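Local coordinates for ferredoxin-NADP reductase (Neisseria gonorrhoeae MIA_2011_03-10, PDB 5TR9), which probably transfers electrons between NADP(H) and ferredoxin or flavodoxin through its bound flavin-adenine dinucleotide, at residues L123-G129 and T150-S156. Residues are numbered along the deposited sequence; the frame is centred on the assembly and turned at random.
Sequences LVMLCTG and TVNLIHS
Two N-H groups of N152 grip L123 O: the backbone N at 2.9 Å, nearly along the C=O axis but bent at the hydrogen (135°), and ND2 at 3.0 Å, straighter (153°) but from above the carbonyl plane. With CG anti to its carbonyl carbon (chi1 -52°), the amide lies back along its strand, and ND2 also donates to T150 OG1 at 2.9 Å, itself hydrogen-bonded to D122 OD1; R186 donates to N152 OD1. Asparagine suits this buried site because both amide ends find partners.

The strands run parallel mid-sheet, linked by a right-handed beta-alpha-beta crossover through helices 133-139 and 142-147, as in Rossmann-like nucleotide-binding domains. Beneath helix 133-139, M125 bends at its thioether so that CE meets V151 CG1 at 3.7 Å, while its CB packs on L153 CD1. On the opposite face, branched I154 meets V124 CG1 with CD1 at 3.8 Å and lies alongside L126.

H155 reaches past its own strand to donate from NE2 to G129 O at 2.7 Å, on a lone pair. The small thiol of C127 fits between L153 CD1 and this imidazole, SG lying obliquely, 3.6 Å from H155 CD2. G129, whose positive phi suits a residue lacking CB, turns the chain near the FAD.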
ATOM      1  N   LEU A 123      -2.539   7.378 -13.350  1.00 12.42           N
ATOM      2  CA  LEU A 123      -2.775   6.943 -11.976  1.00 11.80           C
ATOM      3  C   LEU A 123      -1.529   7.204 -11.137  1.00 13.30           C
ATOM      4  O   LEU A 123      -0.441   6.720 -11.471  1.00 13.19           O
ATOM      5  CB  LEU A 123      -3.136   5.458 -11.947  1.00 11.32           C
ATOM      6  CG  LEU A 123      -3.460   4.862 -10.584  1.00 11.11           C
ATOM      7  CD1 LEU A 123      -4.763   5.507 -10.066  1.00 14.36           C
ATOM      8  CD2 LEU A 123      -3.568   3.338 -10.693  1.00 16.09           C
ATOM      9  N   VAL A 124      -1.681   7.942 -10.035  1.00 11.53           N
ATOM     10  CA  VAL A 124      -0.546   8.309  -9.184  1.00  9.70           C
ATOM     11  C   VAL A 124      -0.833   7.825  -7.765  1.00 11.89           C
ATOM     12  O   VAL A 124      -1.746   8.335  -7.101  1.00 11.43           O
ATOM     13  CB  VAL A 124      -0.267   9.820  -9.211  1.00 10.86           C
ATOM     14  CG1 VAL A 124       0.908  10.175  -8.260  1.00 13.85           C
ATOM     15  CG2 VAL A 124       0.037  10.293 -10.651  1.00 11.66           C
ATOM     16  N   MET A 125      -0.050   6.859  -7.301  1.00 10.00           N
ATOM     17  CA  MET A 125      -0.208   6.268  -5.976  1.00  8.15           C
ATOM     18  C   MET A 125       0.848   6.857  -5.044  1.00 11.49           C
ATOM     19  O   MET A 125       2.045   6.746  -5.315  1.00 13.48           O
ATOM     20  CB  MET A 125      -0.097   4.742  -6.073  1.00 12.40           C
ATOM     21  CG  MET A 125      -1.232   4.131  -6.907  1.00 13.25           C
ATOM     22  SD  MET A 125      -0.995   2.384  -7.298  1.00 18.45           S
ATOM     23  CE  MET A 125       0.405   2.524  -8.378  1.00 23.04           C
ATOM     24  N   LEU A 126       0.401   7.487  -3.955  1.00  9.97           N
ATOM     25  CA  LEU A 126       1.274   8.167  -3.002  1.00  9.42           C
ATOM     26  C   LEU A 126       1.211   7.411  -1.684  1.00 11.13           C
ATOM     27  O   LEU A 126       0.123   7.226  -1.133  1.00 11.45           O
ATOM     28  CB  LEU A 126       0.820   9.617  -2.802  1.00 10.10           C
ATOM     29  CG  LEU A 126       0.680  10.495  -4.054  1.00 11.88           C
ATOM     30  CD1 LEU A 126       0.054  11.821  -3.664  1.00 11.93           C
ATOM     31  CD2 LEU A 126       2.052  10.717  -4.694  1.00 12.07           C
ATOM     32  N   CYS A 127       2.356   6.967  -1.170  1.00  9.78           N
ATOM     33  CA  CYS A 127       2.263   6.190   0.058  1.00 10.53           C
ATOM     34  C   CYS A 127       3.473   6.422   0.947  1.00 11.32           C
ATOM     35  O   CYS A 127       4.522   6.893   0.495  1.00 11.90           O
ATOM     36  CB  CYS A 127       2.114   4.689  -0.234  1.00 10.30           C
ATOM     37  SG  CYS A 127       3.463   3.975  -1.206  1.00 12.03           S
ATOM     38  N   THR A 128       3.302   6.076   2.228  1.00 11.30           N
ATOM     39  CA  THR A 128       4.390   6.065   3.201  1.00 10.39           C
ATOM     40  C   THR A 128       4.460   4.705   3.872  1.00 11.08           C
ATOM     41  O   THR A 128       3.436   4.071   4.123  1.00 11.44           O
ATOM     42  CB  THR A 128       4.229   7.127   4.308  1.00 11.95           C
ATOM     43  OG1 THR A 128       3.145   6.773   5.183  1.00 12.64           O
ATOM     44  CG2 THR A 128       3.990   8.498   3.706  1.00 15.00           C
ATOM     45  N   GLY A 129       5.687   4.288   4.196  1.00 10.92           N
ATOM     46  CA  GLY A 129       5.858   3.132   5.063  1.00 11.89           C
ATOM     47  C   GLY A 129       5.146   1.906   4.532  1.00 12.26           C
ATOM     48  O   GLY A 129       5.250   1.567   3.349  1.00 12.51           O
ATOM     49  N   THR A 150      -0.547   5.984 -17.662  1.00 16.85           N
ATOM     50  CA  THR A 150       0.665   5.726 -16.898  1.00 17.87           C
ATOM     51  C   THR A 150       0.255   5.291 -15.501  1.00 18.62           C
ATOM     52  O   THR A 150      -0.830   5.628 -15.023  1.00 16.29           O
ATOM     53  CB  THR A 150       1.598   6.957 -16.803  1.00 20.13           C
ATOM     54  OG1 THR A 150       0.950   7.999 -16.061  1.00 16.52           O
ATOM     55  CG2 THR A 150       1.974   7.487 -18.180  1.00 18.90           C
ATOM     56  N   VAL A 151       1.124   4.517 -14.856  1.00 14.99           N
ATOM     57  CA  VAL A 151       0.929   4.056 -13.490  1.00 13.24           C
ATOM     58  C   VAL A 151       2.175   4.460 -12.721  1.00 15.21           C
ATOM     59  O   VAL A 151       3.289   4.135 -13.139  1.00 15.09           O
ATOM     60  CB  VAL A 151       0.692   2.536 -13.431  1.00 15.10           C
ATOM     61  CG1 VAL A 151       0.562   2.088 -12.003  1.00 18.22           C
ATOM     62  CG2 VAL A 151      -0.573   2.173 -14.213  1.00 16.13           C
ATOM     63  N   ASN A 152       1.996   5.210 -11.638  1.00 13.94           N
ATOM     64  CA  ASN A 152       3.094   5.890 -10.966  1.00 11.91           C
ATOM     65  C   ASN A 152       2.992   5.624  -9.478  1.00 11.97           C
ATOM     66  O   ASN A 152       1.917   5.772  -8.896  1.00 14.65           O
ATOM     67  CB  ASN A 152       3.040   7.400 -11.229  1.00 12.71           C
ATOM     68  CG  ASN A 152       2.935   7.729 -12.712  1.00 16.58           C
ATOM     69  OD1 ASN A 152       3.945   7.821 -13.406  1.00 15.42           O
ATOM     70  ND2 ASN A 152       1.705   7.881 -13.213  1.00 13.46           N
ATOM     71  N   LEU A 153       4.101   5.233  -8.861  1.00 12.57           N
ATOM     72  CA  LEU A 153       4.104   4.901  -7.443  1.00 11.41           C
ATOM     73  C   LEU A 153       5.213   5.688  -6.767  1.00 13.13           C
ATOM     74  O   LEU A 153       6.378   5.590  -7.166  1.00 13.00           O
ATOM     75  CB  LEU A 153       4.288   3.392  -7.246  1.00 12.48           C
ATOM     76  CG  LEU A 153       4.352   2.898  -5.800  1.00 14.40           C
ATOM     77  CD1 LEU A 153       3.109   3.267  -5.025  1.00 17.47           C
ATOM     78  CD2 LEU A 153       4.582   1.376  -5.790  1.00 18.90           C
ATOM     79  N   ILE A 154       4.845   6.474  -5.759  1.00 10.52           N
ATOM     80  CA  ILE A 154       5.781   7.272  -4.971  1.00  9.83           C
ATOM     81  C   ILE A 154       5.769   6.686  -3.565  1.00 10.59           C
ATOM     82  O   ILE A 154       4.730   6.720  -2.888  1.00 11.58           O
ATOM     83  CB  ILE A 154       5.391   8.761  -4.951  1.00 11.95           C
ATOM     84  CG1 ILE A 154       5.449   9.418  -6.339  1.00 16.91           C
ATOM     85  CG2 ILE A 154       6.335   9.536  -4.020  1.00 15.02           C
ATOM     86  CD1 ILE A 154       4.388   9.014  -7.328  1.00 23.46           C
ATOM     87  N   HIS A 155       6.907   6.128  -3.119  1.00 11.35           N
ATOM     88  CA  HIS A 155       6.997   5.508  -1.790  1.00 12.61           C
ATOM     89  C   HIS A 155       7.926   6.327  -0.900  1.00 10.37           C
ATOM     90  O   HIS A 155       9.143   6.357  -1.126  1.00 12.48           O
ATOM     91  CB  HIS A 155       7.488   4.060  -1.876  1.00 10.67           C
ATOM     92  CG  HIS A 155       7.410   3.323  -0.568  1.00 10.47           C
ATOM     93  ND1 HIS A 155       8.247   2.270  -0.257  1.00 12.13           N
ATOM     94  CD2 HIS A 155       6.594   3.488   0.502  1.00 14.39           C
ATOM     95  CE1 HIS A 155       7.936   1.808   0.943  1.00 12.69           C
ATOM     96  NE2 HIS A 155       6.940   2.533   1.428  1.00 13.00           N
ATOM     97  N   SER A 156       7.350   6.959   0.117  1.00  9.76           N
ATOM     98  CA  SER A 156       8.091   7.747   1.102  1.00 10.63           C
ATOM     99  C   SER A 156       8.388   6.909   2.341  1.00 12.38           C
ATOM    100  O   SER A 156       7.485   6.283   2.906  1.00 12.77           O
ATOM    101  CB  SER A 156       7.285   8.991   1.489  1.00 13.04           C
ATOM    102  OG  SER A 156       7.827   9.655   2.625  1.00 15.91           O
TER